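Local atomic coordinates of hydroxyethylthiazole kinase (Pyrococcus horikoshii, PDB entry 3HPD), a protein that probably phosphorylates the hydroxyl group of 4-methyl-5-beta-hydroxyethylthiazole with ATP and magnesium, a step in the making of thiamine diphosphate. Residues M75-A78 with T79-N83; E49-E52 with M53-A57; Y243-L246 with Y247-N250; S237-V240 with K241-D244. One frame throughout, in Å; residues are numbered along the deposited sequence.

Interaction 1 (M75-A78 with T79-N83)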
loop_
_atom_site.group_PDB
_atom_site.type_symbol
_atom_site.label_atom_id
_atom_site.label_comp_id
_atom_site.label_asym_id
_atom_site.label_seq_id
_atom_site.Cartn_x
_atom_site.Cartn_y
_atom_site.Cartn_z
ATOM N N MET A 75 -18.528 -1.514 -7.818
ATOM C CA MET A 75 -18.170 -0.704 -8.978
ATOM C C MET A 75 -19.335 -0.453 -9.929
ATOM O O MET A 75 -19.501 0.656 -10.443
ATOM C CB MET A 75 -17.017 -1.364 -9.731
ATOM C CG MET A 75 -15.722 -1.369 -8.941
ATOM S SD MET A 75 -14.474 -2.399 -9.712
ATOM C CE MET A 75 -13.132 -2.231 -8.522
ATOM N N VAL A 76 -20.140 -1.483 -10.165
ATOM C CA VAL A 76 -21.287 -1.343 -11.052
ATOM C C VAL A 76 -22.334 -0.441 -10.406
ATOM O O VAL A 76 -22.924 0.413 -11.068
ATOM C CB VAL A 76 -21.901 -2.723 -11.376
ATOM C CG1 VAL A 76 -23.220 -2.551 -12.109
ATOM C CG2 VAL A 76 -20.923 -3.527 -12.239
ATOM N N LYS A 77 -22.551 -0.623 -9.107
ATOM C CA LYS A 77 -23.520 0.185 -8.377
ATOM C C LYS A 77 -23.061 1.639 -8.350
ATOM O O LYS A 77 -23.862 2.557 -8.523
ATOM C CB LYS A 77 -23.674 -0.333 -6.945
ATOM C CG LYS A 77 -24.765 0.361 -6.142
ATOM C CD LYS A 77 -26.147 0.101 -6.734
ATOM C CE LYS A 77 -27.234 0.817 -5.942
ATOM N NZ LYS A 77 -28.588 0.609 -6.532
ATOM N N ALA A 78 -21.764 1.844 -8.130
ATOM C CA ALA A 78 -21.198 3.188 -8.092
ATOM C C ALA A 78 -21.405 3.888 -9.427
ATOM O O ALA A 78 -21.719 5.075 -9.474
ATOM C CB ALA A 78 -19.717 3.123 -7.777
ATOM N N THR A 79 -21.219 3.148 -10.512
ATOM C CA THR A 79 -21.385 3.709 -11.845
ATOM C C THR A 79 -22.826 4.171 -12.041
ATOM O O THR A 79 -23.076 5.234 -12.602
ATOM C CB THR A 79 -21.019 2.673 -12.932
ATOM O OG1 THR A 79 -19.645 2.292 -12.780
ATOM C CG2 THR A 79 -21.217 3.261 -14.327
ATOM N N GLU A 80 -23.775 3.373 -11.570
ATOM C CA GLU A 80 -25.176 3.734 -11.714
ATOM C C GLU A 80 -25.518 4.957 -10.859
ATOM O O GLU A 80 -26.237 5.849 -11.302
ATOM C CB GLU A 80 -26.052 2.533 -11.355
ATOM C CG GLU A 80 -25.712 1.309 -12.202
ATOM C CD GLU A 80 -26.535 0.083 -11.863
ATOM O OE1 GLU A 80 -26.879 -0.099 -10.675
ATOM O OE2 GLU A 80 -26.820 -0.708 -12.786
ATOM N N ILE A 81 -24.986 5.005 -9.641
ATOM C CA ILE A 81 -25.229 6.130 -8.738
ATOM C C ILE A 81 -24.614 7.417 -9.288
ATOM O O ILE A 81 -25.270 8.463 -9.333
ATOM C CB ILE A 81 -24.635 5.851 -7.338
ATOM C CG1 ILE A 81 -25.386 4.691 -6.681
ATOM C CG2 ILE A 81 -24.709 7.105 -6.474
ATOM C CD1 ILE A 81 -24.788 4.243 -5.366
ATOM N N ALA A 82 -23.355 7.339 -9.708
ATOM C CA ALA A 82 -22.664 8.498 -10.254
ATOM C C ALA A 82 -23.380 9.044 -11.487
ATOM O O ALA A 82 -23.519 10.254 -11.636
ATOM C CB ALA A 82 -21.216 8.138 -10.604
ATOM N N ASN A 83 -23.831 8.160 -12.372
ATOM C CA ASN A 83 -24.524 8.621 -13.570
ATOM C C ASN A 83 -25.857 9.289 -13.240
ATOM O O ASN A 83 -26.237 10.266 -13.880
ATOM C CB ASN A 83 -24.736 7.473 -14.560
ATOM C CG ASN A 83 -23.492 7.175 -15.374
ATOM O OD1 ASN A 83 -22.752 8.086 -15.743
ATOM N ND2 ASN A 83 -23.263 5.901 -15.672
#
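T79 grips the carbonyl of M75 twice, one helical turn back. Its backbone N donates to M75 O at 3.0 Å. Its hydroxyl OG1 donates to the same M75 O at 2.9 Å. The two donors come from opposite faces of the carbonyl plane, each tilted out of it. OG1 of T79 stands beside its own backbone N (chi1 -61°), and this brings it back over the preceding turn. The buried hydroxyl is thereby satisfied within its own helix. The regular ladder goes on with E80 N to V76 O, I81 N to K77 O and A82 N to A78 O, the last at 2.8 Å and nearly straight (169°).

On the outer side, V76 and E80 run side by side, and V76 CG1 lies 4.1 Å from E80 OE2. K77 crosses E80 at about a right angle. K77 NZ stays 4.5 Å from E80 OE1, so charge attraction remains but no salt bridge forms. The stronger partner of E80 is R112, whose NE forms a salt bridge with OE2. One turn on from K77, I81 sets its CD1 4.0 Å from K77 CG.

Helix 69-85 is the crossover of the beta-alpha-beta unit between strands 59-63 and 89-92. T79 and A82 touch both strands. K77, A78 and I81 meet helix 50-56, while V76 and T79 meet helix 100-112.

Interaction 2 (E49-E52 with M53-A57); sequences ELEE and MIRLA
E51 and R55 lie one turn apart on helix 50-56, a short helix of the ribokinase-like alpha/beta fold. Their side chains slant across each other. E51 CG sits over one face of the R55 guanidinium, 3.5 Å from R55 NE. The carboxylate and guanidinium planes are 32° apart. E51 OE2 lies 4.0 Å from R55 NH2 but well out of the guanidinium plane, so the guanidinium does not donate to it. The attraction is one of charge alone. R55 is extended from CG to NE, with CG beside its own backbone N (chi1 -78°); the chain therefore runs back past E51 O, which is 3.0 Å from R55 CG.

E49 and M53 are oriented differently. The two run alongside each other, and the folded M53 chain brings its methyl CE to 3.9 Å from E49 OE1. E49 holds the N-cap position, and its backbone O accepts from M53 N. This side of the helix is part of the subunit interface: on the second subunit, R102 forms a salt bridge and T99 a hydrogen bond with E49 OE1, and the backbone N of K100 bonds E52 OE1. On another side, L50 and I54 pack on strand 17-21 and helix 69-85.

A water completes the E51-R55 pair. It donates to E51 OE1 at 2.7 Å and accepts from R55 NE at 2.8 Å, lying in the guanidinium plane at its edge.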
loop_
_atom_site.group_PDB
_atom_site.type_symbol
_atom_site.label_atom_id
_atom_site.label_comp_id
_atom_site.label_asym_id
_atom_site.label_seq_id
_atom_site.Cartn_x
_atom_site.Cartn_y
_atom_site.Cartn_z
ATOM N N GLU A 49 -22.337 2.677 2.043
ATOM C CA GLU A 49 -22.020 4.102 2.023
ATOM C C GLU A 49 -21.728 4.664 0.633
ATOM O O GLU A 49 -21.378 5.835 0.508
ATOM C CB GLU A 49 -20.822 4.398 2.936
ATOM C CG GLU A 49 -19.485 3.885 2.408
ATOM C CD GLU A 49 -18.320 4.235 3.320
ATOM O OE1 GLU A 49 -18.518 5.009 4.282
ATOM O OE2 GLU A 49 -17.200 3.740 3.069
ATOM N N LEU A 50 -21.873 3.848 -0.409
ATOM C CA LEU A 50 -21.601 4.327 -1.764
ATOM C C LEU A 50 -22.405 5.564 -2.144
ATOM O O LEU A 50 -21.853 6.522 -2.676
ATOM C CB LEU A 50 -21.872 3.233 -2.802
ATOM C CG LEU A 50 -20.861 2.095 -2.919
ATOM C CD1 LEU A 50 -21.337 1.102 -3.979
ATOM C CD2 LEU A 50 -19.495 2.660 -3.293
ATOM N N GLU A 51 -23.706 5.551 -1.882
ATOM C CA GLU A 51 -24.523 6.703 -2.247
ATOM C C GLU A 51 -24.064 7.984 -1.557
ATOM O O GLU A 51 -23.873 9.009 -2.211
ATOM C CB GLU A 51 -26.002 6.444 -1.945
ATOM C CG GLU A 51 -26.899 7.638 -2.267
ATOM C CD GLU A 51 -28.283 7.231 -2.744
ATOM O OE1 GLU A 51 -28.579 7.425 -3.944
ATOM O OE2 GLU A 51 -29.070 6.715 -1.925
ATOM N N GLU A 52 -23.871 7.927 -0.245
ATOM C CA GLU A 52 -23.442 9.111 0.492
ATOM C C GLU A 52 -22.058 9.601 0.082
ATOM O O GLU A 52 -21.811 10.806 0.030
ATOM C CB GLU A 52 -23.466 8.835 1.995
ATOM C CG GLU A 52 -24.868 8.685 2.555
ATOM C CD GLU A 52 -24.869 8.205 3.993
ATOM O OE1 GLU A 52 -24.398 8.952 4.870
ATOM O OE2 GLU A 52 -25.338 7.076 4.238
ATOM N N MET A 53 -21.158 8.671 -0.219
ATOM C CA MET A 53 -19.805 9.046 -0.609
ATOM C C MET A 53 -19.767 9.657 -2.016
ATOM O O MET A 53 -19.083 10.655 -2.245
ATOM C CB MET A 53 -18.878 7.827 -0.529
ATOM C CG MET A 53 -17.416 8.189 -0.331
ATOM S SD MET A 53 -17.154 9.156 1.177
ATOM C CE MET A 53 -16.729 7.867 2.362
ATOM N N ILE A 54 -20.508 9.073 -2.952
ATOM C CA ILE A 54 -20.535 9.589 -4.319
ATOM C C ILE A 54 -21.245 10.944 -4.359
ATOM O O ILE A 54 -20.952 11.788 -5.207
ATOM C CB ILE A 54 -21.224 8.588 -5.271
ATOM C CG1 ILE A 54 -20.415 7.285 -5.307
ATOM C CG2 ILE A 54 -21.314 9.172 -6.685
ATOM C CD1 ILE A 54 -21.048 6.182 -6.120
ATOM N N ARG A 55 -22.174 11.147 -3.431
ATOM C CA ARG A 55 -22.902 12.411 -3.335
ATOM C C ARG A 55 -21.924 13.484 -2.876
ATOM O O ARG A 55 -21.977 14.639 -3.305
ATOM C CB ARG A 55 -24.019 12.301 -2.299
ATOM C CG ARG A 55 -25.266 11.570 -2.759
ATOM C CD ARG A 55 -26.252 11.470 -1.605
ATOM N NE ARG A 55 -27.583 11.041 -2.030
ATOM C CZ ARG A 55 -28.648 11.051 -1.235
ATOM N NH1 ARG A 55 -28.532 11.469 0.021
ATOM N NH2 ARG A 55 -29.829 10.658 -1.693
ATOM N N LEU A 56 -21.032 13.076 -1.985
ATOM C CA LEU A 56 -20.025 13.954 -1.409
ATOM C C LEU A 56 -18.931 14.297 -2.419
ATOM O O LEU A 56 -18.433 15.423 -2.449
ATOM C CB LEU A 56 -19.410 13.257 -0.191
ATOM C CG LEU A 56 -19.191 14.010 1.119
ATOM C CD1 LEU A 56 -20.405 14.847 1.457
ATOM C CD2 LEU A 56 -18.909 12.996 2.224
ATOM N N ALA A 57 -18.581 13.320 -3.250
ATOM C CA ALA A 57 -17.523 13.465 -4.251
ATOM C C ALA A 57 -17.842 14.340 -5.453
ATOM O O ALA A 57 -19.000 14.621 -5.752
ATOM C CB ALA A 57 -17.090 12.083 -4.734
HETATM O O HOH W 1 -28.755 10.048 -4.391
#

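Interaction 3 (Y243-L246 with Y247-N250)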
loop_
_atom_site.group_PDB
_atom_site.type_symbol
_atom_site.label_atom_id
_atom_site.label_comp_id
_atom_site.label_asym_id
_atom_site.label_seq_id
_atom_site.Cartn_x
_atom_site.Cartn_y
_atom_site.Cartn_z
ATOM N N TYR A 243 5.761 12.328 -6.858
ATOM C CA TYR A 243 4.878 13.098 -5.984
ATOM C C TYR A 243 5.420 14.505 -5.802
ATOM O O TYR A 243 4.656 15.470 -5.764
ATOM C CB TYR A 243 4.771 12.420 -4.619
ATOM C CG TYR A 243 4.318 10.989 -4.717
ATOM C CD1 TYR A 243 2.986 10.675 -4.996
ATOM C CD2 TYR A 243 5.230 9.943 -4.579
ATOM C CE1 TYR A 243 2.572 9.353 -5.139
ATOM C CE2 TYR A 243 4.824 8.611 -4.719
ATOM C CZ TYR A 243 3.496 8.327 -4.998
ATOM O OH TYR A 243 3.082 7.017 -5.120
ATOM N N ASP A 244 6.739 14.618 -5.674
ATOM C CA ASP A 244 7.360 15.923 -5.499
ATOM C C ASP A 244 7.000 16.842 -6.652
ATOM O O ASP A 244 6.639 18.001 -6.442
ATOM C CB ASP A 244 8.885 15.800 -5.419
ATOM C CG ASP A 244 9.357 15.244 -4.094
ATOM O OD1 ASP A 244 8.506 14.940 -3.231
ATOM O OD2 ASP A 244 10.583 15.115 -3.913
ATOM N N TRP A 245 7.085 16.322 -7.871
ATOM C CA TRP A 245 6.785 17.145 -9.029
ATOM C C TRP A 245 5.316 17.353 -9.356
ATOM O O TRP A 245 4.964 18.332 -10.010
ATOM C CB TRP A 245 7.578 16.644 -10.237
ATOM C CG TRP A 245 8.986 17.124 -10.114
ATOM C CD1 TRP A 245 10.062 16.422 -9.644
ATOM C CD2 TRP A 245 9.428 18.474 -10.278
ATOM N NE1 TRP A 245 11.147 17.260 -9.496
ATOM C CE2 TRP A 245 10.783 18.525 -9.877
ATOM C CE3 TRP A 245 8.807 19.650 -10.720
ATOM C CZ2 TRP A 245 11.528 19.710 -9.905
ATOM C CZ3 TRP A 245 9.549 20.828 -10.746
ATOM C CH2 TRP A 245 10.894 20.847 -10.340
ATOM N N LEU A 246 4.449 16.459 -8.901
ATOM C CA LEU A 246 3.023 16.662 -9.141
ATOM C C LEU A 246 2.631 17.873 -8.298
ATOM O O LEU A 246 1.667 18.579 -8.598
ATOM C CB LEU A 246 2.214 15.436 -8.710
ATOM C CG LEU A 246 2.251 14.284 -9.714
ATOM C CD1 LEU A 246 1.490 13.084 -9.158
ATOM C CD2 LEU A 246 1.633 14.752 -11.038
ATOM N N TYR A 247 3.412 18.105 -7.248
ATOM C CA TYR A 247 3.207 19.218 -6.323
ATOM C C TYR A 247 3.890 20.495 -6.824
ATOM O O TYR A 247 3.319 21.583 -6.751
ATOM C CB TYR A 247 3.785 18.842 -4.956
ATOM C CG TYR A 247 3.695 19.912 -3.891
ATOM C CD1 TYR A 247 2.507 20.140 -3.195
ATOM C CD2 TYR A 247 4.812 20.676 -3.553
ATOM C CE1 TYR A 247 2.437 21.098 -2.184
ATOM C CE2 TYR A 247 4.753 21.636 -2.544
ATOM C CZ TYR A 247 3.565 21.839 -1.864
ATOM O OH TYR A 247 3.511 22.777 -0.852
ATOM N N ARG A 248 5.111 20.351 -7.335
ATOM C CA ARG A 248 5.887 21.495 -7.815
ATOM C C ARG A 248 5.530 22.019 -9.201
ATOM O O ARG A 248 5.736 23.198 -9.489
ATOM C CB ARG A 248 7.382 21.161 -7.805
ATOM C CG ARG A 248 7.946 20.816 -6.444
ATOM C CD ARG A 248 9.443 20.530 -6.532
ATOM N NE ARG A 248 10.205 21.714 -6.920
ATOM C CZ ARG A 248 11.526 21.740 -7.075
ATOM N NH1 ARG A 248 12.242 20.644 -6.881
ATOM N NH2 ARG A 248 12.132 22.868 -7.417
ATOM N N ILE A 249 5.010 21.157 -10.064
ATOM C CA ILE A 249 4.677 21.600 -11.410
ATOM C C ILE A 249 3.780 22.836 -11.357
ATOM O O ILE A 249 2.842 22.909 -10.564
ATOM C CB ILE A 249 4.004 20.470 -12.226
ATOM C CG1 ILE A 249 3.848 20.904 -13.685
ATOM C CG2 ILE A 249 2.654 20.111 -11.616
ATOM C CD1 ILE A 249 3.453 19.765 -14.626
ATOM N N ASN A 250 4.097 23.819 -12.192
ATOM C CA ASN A 250 3.338 25.059 -12.239
ATOM C C ASN A 250 3.265 25.576 -13.673
ATOM O O ASN A 250 3.658 24.882 -14.612
ATOM C CB ASN A 250 3.990 26.110 -11.333
ATOM C CG ASN A 250 5.432 26.394 -11.710
ATOM O OD1 ASN A 250 5.828 26.218 -12.860
ATOM N ND2 ASN A 250 6.221 26.853 -10.743
#
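R248 lies over one face of the W245 indole, and this is the tight part of the contact. The guanidinium and ring planes are only 23° apart. W245 CH2 sits 3.4 Å above the centre of the guanidinium, and R248 NH1 comes within 3.2 Å of W245 CZ2. The aliphatic part of the arginine joins in. R248 CD makes a CH-pi contact, 3.9 Å from the centroid of the six-membered ring and only 6° off its normal. CG of R248 stands beside its own backbone N (chi1 -60°), which brings CD over the ring, and the bend at chi3 then lays the guanidinium along the indole. With an alanine in place of R248 the CH-pi contact and the guanidinium are gone, and that face of W245 is likely to lose its cover and the indole to be less firmly fixed.

The indole is also held from outside the pair. E231 accepts from W245 NE1, and K227 makes a cation-pi contact with the ring.

All this happens at the C-terminal end of helix 235-248, in the helical layer beside helix 210-231. The last turn closes with I249 N donating to W245 O at 2.8 Å. R248 N donates to D244 O at 2.9 Å. I249 then leaves helical geometry, and its side chain packs on T220 and I223.

The side of Y247 is looser. Y247 N bonds Y243 O at 3.3 Å and D244 O only weakly. Its ring swings clear of the preceding turn, and the partly exposed side chain packs on P235 of the second subunit.

Interaction 4 (S237-V240 with K241-D244)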
loop_
_atom_site.group_PDB
_atom_site.type_symbol
_atom_site.label_atom_id
_atom_site.label_comp_id
_atom_site.label_asym_id
_atom_site.label_seq_id
_atom_site.Cartn_x
_atom_site.Cartn_y
_atom_site.Cartn_z
ATOM N N SER A 237 13.875 5.912 -5.914
ATOM C CA SER A 237 13.982 7.363 -5.780
ATOM C C SER A 237 13.129 8.080 -6.824
ATOM O O SER A 237 12.584 9.151 -6.561
ATOM C CB SER A 237 15.444 7.795 -5.920
ATOM O OG SER A 237 16.237 7.204 -4.904
ATOM N N PHE A 238 13.024 7.487 -8.009
ATOM C CA PHE A 238 12.227 8.059 -9.092
ATOM C C PHE A 238 10.753 8.105 -8.679
ATOM O O PHE A 238 10.068 9.105 -8.899
ATOM C CB PHE A 238 12.407 7.209 -10.356
ATOM C CG PHE A 238 11.468 7.557 -11.482
ATOM C CD1 PHE A 238 11.610 8.746 -12.194
ATOM C CD2 PHE A 238 10.464 6.668 -11.855
ATOM C CE1 PHE A 238 10.762 9.042 -13.271
ATOM C CE2 PHE A 238 9.612 6.951 -12.926
ATOM C CZ PHE A 238 9.762 8.142 -13.637
ATOM N N HIS A 239 10.276 7.020 -8.072
ATOM C CA HIS A 239 8.887 6.936 -7.618
ATOM C C HIS A 239 8.579 8.078 -6.647
ATOM O O HIS A 239 7.552 8.747 -6.763
ATOM C CB HIS A 239 8.645 5.587 -6.923
ATOM C CG HIS A 239 7.235 5.384 -6.456
ATOM N ND1 HIS A 239 6.873 4.349 -5.620
ATOM C CD2 HIS A 239 6.097 6.074 -6.711
ATOM C CE1 HIS A 239 5.575 4.413 -5.379
ATOM N NE2 HIS A 239 5.081 5.451 -6.030
ATOM N N VAL A 240 9.479 8.293 -5.692
ATOM C CA VAL A 240 9.314 9.345 -4.695
ATOM C C VAL A 240 9.219 10.730 -5.342
ATOM O O VAL A 240 8.382 11.555 -4.960
ATOM C CB VAL A 240 10.498 9.349 -3.686
ATOM C CG1 VAL A 240 10.412 10.566 -2.778
ATOM C CG2 VAL A 240 10.481 8.074 -2.852
ATOM N N LYS A 241 10.078 10.981 -6.322
ATOM C CA LYS A 241 10.100 12.270 -7.004
ATOM C C LYS A 241 8.857 12.561 -7.840
ATOM O O LYS A 241 8.600 13.716 -8.186
ATOM C CB LYS A 241 11.350 12.375 -7.877
ATOM C CG LYS A 241 12.652 12.413 -7.086
ATOM C CD LYS A 241 12.798 13.724 -6.316
ATOM C CE LYS A 241 14.133 13.793 -5.584
ATOM N NZ LYS A 241 14.401 15.146 -5.023
ATOM N N LEU A 242 8.083 11.533 -8.175
ATOM C CA LEU A 242 6.865 11.756 -8.950
ATOM C C LEU A 242 5.904 12.633 -8.146
ATOM O O LEU A 242 5.310 13.573 -8.677
ATOM C CB LEU A 242 6.188 10.424 -9.303
ATOM C CG LEU A 242 6.931 9.524 -10.304
ATOM C CD1 LEU A 242 6.162 8.217 -10.494
ATOM C CD2 LEU A 242 7.084 10.255 -11.636
ATOM N N TYR A 243 5.761 12.328 -6.858
ATOM C CA TYR A 243 4.878 13.098 -5.984
ATOM C C TYR A 243 5.420 14.505 -5.802
ATOM O O TYR A 243 4.656 15.470 -5.764
ATOM C CB TYR A 243 4.771 12.420 -4.619
ATOM C CG TYR A 243 4.318 10.989 -4.717
ATOM C CD1 TYR A 243 2.986 10.675 -4.996
ATOM C CD2 TYR A 243 5.230 9.943 -4.579
ATOM C CE1 TYR A 243 2.572 9.353 -5.139
ATOM C CE2 TYR A 243 4.824 8.611 -4.719
ATOM C CZ TYR A 243 3.496 8.327 -4.998
ATOM O OH TYR A 243 3.082 7.017 -5.120
ATOM N N ASP A 244 6.739 14.618 -5.674
ATOM C CA ASP A 244 7.360 15.923 -5.499
ATOM C C ASP A 244 7.000 16.842 -6.652
ATOM O O ASP A 244 6.639 18.001 -6.442
ATOM C CB ASP A 244 8.885 15.800 -5.419
ATOM C CG ASP A 244 9.357 15.244 -4.094
ATOM O OD1 ASP A 244 8.506 14.940 -3.231
ATOM O OD2 ASP A 244 10.583 15.115 -3.913
#
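The side-chain hydrogen bond joins H239 NE2 and Y243 OH, 2.7 Å apart. Either may be the donor. The hydroxyl meets the imidazole at its edge, near the ring plane. Y243 OH also bonds T29 OG1. A phenylalanine in place of Y243 would probably leave H239 NE2 and T29 OG1 without this shared partner and the imidazole less firmly held.

Among ring contacts, the H239 and Y243 planes stand at 44°, with centroids 5.2 Å apart. H239 points outward, and Y243, with CG beside its backbone N (chi1 -56°), leans back a turn to bring OH to NE2.

The apolar contact is L242 CD2 over one face of the F238 ring, 4.0 Å from CZ. A228 of helix 210-231 touches both residues.

Among ionic contacts, K241 NZ makes a salt bridge with E231 and a long one, 4.0 Å, with D244 OD2, which also bonds S237 OG of the second subunit.

Backbone bonds are uneven: K241 N donates to S237 O, but L242 N bonds H239 O and, weakly, F238 O. S237 OG bonds D244 of the third subunit. The segment thus belongs to the trimer interface, with the side chain of H239 about 8 Å from G192, predicted to bind substrate.

How the interactions relate
From the N terminus, interaction 2 comes first, then interaction 1, then interaction 4, which runs into interaction 3. Each lies within a continuous stretch, so none closes a long loop, and none encloses or crosses another. Interactions 1 and 2 sit on neighbouring helices and touch: I54 CD1 lies 3.6 Å from A78 CA and also meets I81. They join helix 50-56 to helix 69-85. Interactions 4 and 3 follow each other along helix 235-248 and share Y243 and D244. The centres of interactions 1 and 3 are about 31 Å apart, on opposite sides of the chain's centre. Interactions 2, 3 and 4 all touch the second subunit.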